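Local coordinates for piwi domain-containing protein (Vanderwaltozyma polyspora, PDB 5THE) that probably binds a guide RNA and directs target-RNA cleavage as a budding-yeast Argonaute, of which this is the C-terminal lobe, at residues 67-72 / 233-238. Sequence-based numbering, arbitrary orientation.
Sequences HQFIST and NVVMKM. With nucleotides of chain B.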
ATOM      1  N   HIS A  67     -16.454   8.107  13.575  1.00 33.82           N
ATOM      2  CA  HIS A  67     -15.051   8.045  13.943  1.00 30.90           C
ATOM      3  C   HIS A  67     -14.293   9.192  13.298  1.00 30.27           C
ATOM      4  O   HIS A  67     -14.763   9.825  12.350  1.00 29.17           O
ATOM      5  CB  HIS A  67     -14.425   6.716  13.505  1.00 32.96           C
ATOM      6  CG  HIS A  67     -15.084   5.516  14.100  1.00 40.00           C
ATOM      7  ND1 HIS A  67     -15.219   5.342  15.459  1.00 38.56           N
ATOM      8  CD2 HIS A  67     -15.646   4.426  13.520  1.00 39.99           C
ATOM      9  CE1 HIS A  67     -15.834   4.197  15.693  1.00 40.77           C
ATOM     10  NE2 HIS A  67     -16.103   3.621  14.534  1.00 42.04           N
ATOM     11  N   GLN A  68     -13.095   9.434  13.805  1.00 27.00           N
ATOM     12  CA  GLN A  68     -12.214  10.426  13.219  1.00 29.75           C
ATOM     13  C   GLN A  68     -10.841   9.822  12.969  1.00 26.75           C
ATOM     14  O   GLN A  68     -10.406   8.900  13.668  1.00 28.94           O
ATOM     15  CB  GLN A  68     -12.104  11.662  14.113  1.00 29.93           C
ATOM     16  CG  GLN A  68     -13.410  12.437  14.180  1.00 35.98           C
ATOM     17  CD  GLN A  68     -13.308  13.673  15.043  1.00 53.00           C
ATOM     18  OE1 GLN A  68     -12.442  13.769  15.910  1.00 56.55           O
ATOM     19  NE2 GLN A  68     -14.200  14.628  14.816  1.00 62.39           N
ATOM     20  N   PHE A  69     -10.183  10.345  11.938  1.00 21.53           N
ATOM     21  CA  PHE A  69      -8.799   9.999  11.669  1.00 26.25           C
ATOM     22  C   PHE A  69      -7.919  10.368  12.848  1.00 26.27           C
ATOM     23  O   PHE A  69      -8.107  11.412  13.478  1.00 22.59           O
ATOM     24  CB  PHE A  69      -8.300  10.728  10.422  1.00 21.11           C
ATOM     25  CG  PHE A  69      -9.048  10.372   9.169  1.00 22.05           C
ATOM     26  CD1 PHE A  69      -9.627   9.114   9.020  1.00 26.77           C
ATOM     27  CD2 PHE A  69      -9.178  11.290   8.149  1.00 28.66           C
ATOM     28  CE1 PHE A  69     -10.325   8.775   7.861  1.00 24.89           C
ATOM     29  CE2 PHE A  69      -9.875  10.955   6.968  1.00 29.55           C
ATOM     30  CZ  PHE A  69     -10.439   9.693   6.833  1.00 26.78           C
ATOM     31  N   ILE A  70      -6.910   9.531  13.094  1.00 26.84           N
ATOM     32  CA  ILE A  70      -6.020   9.727  14.241  1.00 25.88           C
ATOM     33  C   ILE A  70      -5.274  11.052  14.135  1.00 28.30           C
ATOM     34  O   ILE A  70      -5.115  11.770  15.125  1.00 27.41           O
ATOM     35  CB  ILE A  70      -5.032   8.545  14.344  1.00 26.14           C
ATOM     36  CG1 ILE A  70      -5.751   7.280  14.800  1.00 25.95           C
ATOM     37  CG2 ILE A  70      -3.852   8.887  15.261  1.00 25.69           C
ATOM     38  CD1 ILE A  70      -4.956   6.000  14.532  1.00 31.00           C
ATOM     39  N   SER A  71      -4.783  11.388  12.943  1.00 23.38           N
ATOM     40  CA  SER A  71      -3.916  12.551  12.781  1.00 26.62           C
ATOM     41  C   SER A  71      -4.244  13.224  11.461  1.00 29.83           C
ATOM     42  O   SER A  71      -4.125  12.603  10.399  1.00 25.47           O
ATOM     43  CB  SER A  71      -2.433  12.158  12.825  1.00 29.84           C
ATOM     44  OG  SER A  71      -1.599  13.275  12.540  1.00 34.51           O
ATOM     45  N   THR A  72      -4.624  14.493  11.529  1.00 30.76           N
ATOM     46  CA  THR A  72      -4.994  15.307  10.382  1.00 28.70           C
ATOM     47  C   THR A  72      -4.185  16.593  10.414  1.00 34.35           C
ATOM     48  O   THR A  72      -3.516  16.888  11.409  1.00 32.13           O
ATOM     49  CB  THR A  72      -6.498  15.600  10.425  1.00 31.90           C
ATOM     50  OG1 THR A  72      -6.833  16.185  11.689  1.00 35.90           O
ATOM     51  CG2 THR A  72      -7.290  14.313  10.236  1.00 29.93           C
ATOM     52  N   ASN A 233     -13.944   8.111   1.533  1.00 24.13           N
ATOM     53  CA  ASN A 233     -12.866   7.295   0.985  1.00 24.36           C
ATOM     54  C   ASN A 233     -11.816   8.157   0.299  1.00 27.81           C
ATOM     55  O   ASN A 233     -10.616   7.925   0.469  1.00 26.36           O
ATOM     56  CB  ASN A 233     -13.437   6.257   0.018  1.00 16.09           C
ATOM     57  CG  ASN A 233     -14.234   5.177   0.740  1.00 36.44           C
ATOM     58  OD1 ASN A 233     -14.100   5.001   1.943  1.00 37.07           O
ATOM     59  ND2 ASN A 233     -15.066   4.459   0.007  1.00 36.20           N
ATOM     60  N   VAL A 234     -12.258   9.149  -0.484  1.00 20.11           N
ATOM     61  CA  VAL A 234     -11.328  10.028  -1.187  1.00 26.46           C
ATOM     62  C   VAL A 234     -10.372  10.683  -0.202  1.00 25.50           C
ATOM     63  O   VAL A 234      -9.155  10.716  -0.418  1.00 24.45           O
ATOM     64  CB  VAL A 234     -12.099  11.081  -2.007  1.00 24.17           C
ATOM     65  CG1 VAL A 234     -11.169  12.236  -2.405  1.00 22.00           C
ATOM     66  CG2 VAL A 234     -12.729  10.438  -3.262  1.00 22.15           C
ATOM     67  N   VAL A 235     -10.908  11.217   0.898  1.00 22.77           N
ATOM     68  CA  VAL A 235     -10.077  11.997   1.808  1.00 18.86           C
ATOM     69  C   VAL A 235      -9.156  11.107   2.625  1.00 22.56           C
ATOM     70  O   VAL A 235      -8.160  11.595   3.165  1.00 28.35           O
ATOM     71  CB  VAL A 235     -10.971  12.883   2.706  1.00 23.91           C
ATOM     72  CG1 VAL A 235     -11.624  12.072   3.828  1.00 19.01           C
ATOM     73  CG2 VAL A 235     -10.195  14.090   3.241  1.00 21.18           C
ATOM     74  N   MET A 236      -9.451   9.805   2.731  1.00 26.16           N
ATOM     75  CA  MET A 236      -8.489   8.899   3.348  1.00 25.92           C
ATOM     76  C   MET A 236      -7.141   9.029   2.665  1.00 26.27           C
ATOM     77  O   MET A 236      -6.098   9.176   3.322  1.00 20.34           O
ATOM     78  CB  MET A 236      -8.992   7.458   3.277  1.00 23.05           C
ATOM     79  CG  MET A 236     -10.211   7.196   4.173  1.00 25.80           C
ATOM     80  SD  MET A 236     -10.679   5.469   4.262  1.00 26.80           S
ATOM     81  CE  MET A 236      -9.686   4.846   5.613  1.00 27.11           C
ATOM     82  N   LYS A 237      -7.161   9.041   1.332  1.00 19.88           N
ATOM     83  CA  LYS A 237      -5.934   9.132   0.550  1.00 21.35           C
ATOM     84  C   LYS A 237      -5.289  10.498   0.702  1.00 21.92           C
ATOM     85  O   LYS A 237      -4.072  10.595   0.871  1.00 26.87           O
ATOM     86  CB  LYS A 237      -6.239   8.815  -0.924  1.00 19.00           C
ATOM     87  CG  LYS A 237      -6.711   7.371  -1.128  1.00 24.16           C
ATOM     88  CD  LYS A 237      -7.901   7.242  -2.094  1.00 23.72           C
ATOM     89  CE  LYS A 237      -7.542   7.597  -3.539  1.00 21.96           C
ATOM     90  NZ  LYS A 237      -6.501   6.710  -4.157  1.00 21.25           N
ATOM     91  N   MET A 238      -6.094  11.564   0.644  1.00 20.83           N
ATOM     92  CA  MET A 238      -5.563  12.911   0.826  1.00 25.61           C
ATOM     93  C   MET A 238      -4.862  13.034   2.164  1.00 21.10           C
ATOM     94  O   MET A 238      -3.740  13.550   2.251  1.00 24.34           O
ATOM     95  CB  MET A 238      -6.695  13.929   0.736  1.00 19.55           C
ATOM     96  CG  MET A 238      -7.398  13.943  -0.618  1.00 22.71           C
ATOM     97  SD  MET A 238      -8.743  15.143  -0.585  1.00 25.39           S
ATOM     98  CE  MET A 238      -9.144  15.282  -2.343  1.00 28.55           C
TER
ATOM     99  P     A B   2     -12.465   7.430  -8.996  1.00 23.97           P
ATOM    100  OP1   A B   2     -12.755   6.193  -9.764  1.00 22.21           O
ATOM    101  OP2   A B   2     -13.456   8.550  -8.932  1.00 22.82           O
ATOM    102  O5'   A B   2     -12.080   7.007  -7.512  1.00 26.10           O
ATOM    103  C5'   A B   2     -11.412   7.918  -6.635  1.00 21.25           C
ATOM    104  C4'   A B   2     -11.566   7.494  -5.202  1.00 23.35           C
ATOM    105  O4'   A B   2     -12.947   7.651  -4.807  1.00 25.60           O
ATOM    106  C3'   A B   2     -11.279   6.033  -4.910  1.00 24.36           C
ATOM    107  O3'   A B   2      -9.911   5.773  -4.786  1.00 25.47           O
ATOM    108  C2'   A B   2     -12.068   5.793  -3.632  1.00 22.95           C
ATOM    109  O2'   A B   2     -11.410   6.398  -2.529  1.00 22.42           O
ATOM    110  C1'   A B   2     -13.320   6.607  -3.925  1.00 25.10           C
ATOM    111  N9    A B   2     -14.371   5.831  -4.613  1.00 23.09           N
ATOM    112  C8    A B   2     -14.496   5.635  -5.967  1.00 18.41           C
ATOM    113  N7    A B   2     -15.548   4.951  -6.313  1.00 27.37           N
ATOM    114  C5    A B   2     -16.176   4.705  -5.096  1.00 32.83           C
ATOM    115  C6    A B   2     -17.349   4.020  -4.793  1.00 46.01           C
ATOM    116  N6    A B   2     -18.093   3.465  -5.751  1.00 47.84           N
ATOM    117  N1    A B   2     -17.707   3.930  -3.483  1.00 50.28           N
ATOM    118  C2    A B   2     -16.913   4.510  -2.565  1.00 48.70           C
ATOM    119  N3    A B   2     -15.767   5.189  -2.733  1.00 31.22           N
ATOM    120  C4    A B   2     -15.463   5.235  -4.035  1.00 22.37           C
ATOM    121  P     A B   3      -9.336   4.351  -5.231  1.00 23.50           P
ATOM    122  OP1   A B   3      -7.862   4.525  -5.055  1.00 27.49           O
ATOM    123  OP2   A B   3      -9.900   3.954  -6.555  1.00 22.67           O
ATOM    124  O5'   A B   3      -9.907   3.350  -4.126  1.00 24.31           O
ATOM    125  C5'   A B   3      -9.529   3.505  -2.767  1.00 23.69           C
ATOM    126  C4'   A B   3     -10.385   2.666  -1.860  1.00 25.00           C
ATOM    127  O4'   A B   3     -11.753   3.149  -1.843  1.00 26.09           O
ATOM    128  C3'   A B   3     -10.520   1.206  -2.246  1.00 24.04           C
ATOM    129  O3'   A B   3      -9.393   0.466  -1.854  1.00 26.15           O
ATOM    130  C2'   A B   3     -11.789   0.800  -1.517  1.00 25.10           C
ATOM    131  O2'   A B   3     -11.523   0.594  -0.134  1.00 25.57           O
ATOM    132  C1'   A B   3     -12.638   2.063  -1.683  1.00 25.12           C
ATOM    133  N9    A B   3     -13.432   1.946  -2.904  1.00 28.26           N
ATOM    134  C8    A B   3     -13.013   2.161  -4.200  1.00 25.37           C
ATOM    135  N7    A B   3     -13.950   1.913  -5.083  1.00 32.29           N
ATOM    136  C5    A B   3     -15.029   1.513  -4.316  1.00 28.78           C
ATOM    137  C6    A B   3     -16.307   1.115  -4.687  1.00 39.47           C
ATOM    138  N6    A B   3     -16.693   1.081  -5.975  1.00 46.28           N
ATOM    139  N1    A B   3     -17.145   0.773  -3.686  1.00 45.71           N
ATOM    140  C2    A B   3     -16.702   0.826  -2.413  1.00 47.56           C
ATOM    141  N3    A B   3     -15.505   1.177  -1.932  1.00 31.83           N
ATOM    142  C4    A B   3     -14.720   1.509  -2.966  1.00 34.41           C
TER
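F69 touches V235 and M236 on helix 228-241, within the Piwi domain region of the Argonaute C-terminal lobe, a helix that also meets the bound RNA, and the site illustrates how one aromatic anchor can join a loop to the back of an RNA-binding helix. A chi1 of -62° sets the phenylalanine CG beside the backbone N and anti to the carbonyl carbon, and the far end of the ring reaches the helix. F69 CE2 lies 3.8 Å from V235 CG1, a methyl sitting near the ring plane at its edge. From M236 comes the first methylene beyond CB: M236 CG, placed beside its backbone N by chi1 of -69°, is 3.7 Å from F69 CZ, and the two side chains cross at about a right angle. M64 and N246 add to the surroundings of the ring, while V235 also packs on F106 and V110 of helix 95-111, so the helix is gripped from two parts of the fold. N233, V234 and K237 of the same helix meet the RNA. N233 ND2 comes within 2.9 Å of N3 of A2 of chain B, and the V234 methyl CG2 lies 3.2 Å from the O4' of that nucleotide. K237, kinked along its chain, passes its CE 3.2 Å from A2 O3' of chain B and ends in a hydrogen bond from NZ to OP1 of A3 of chain B, 2.7 Å long.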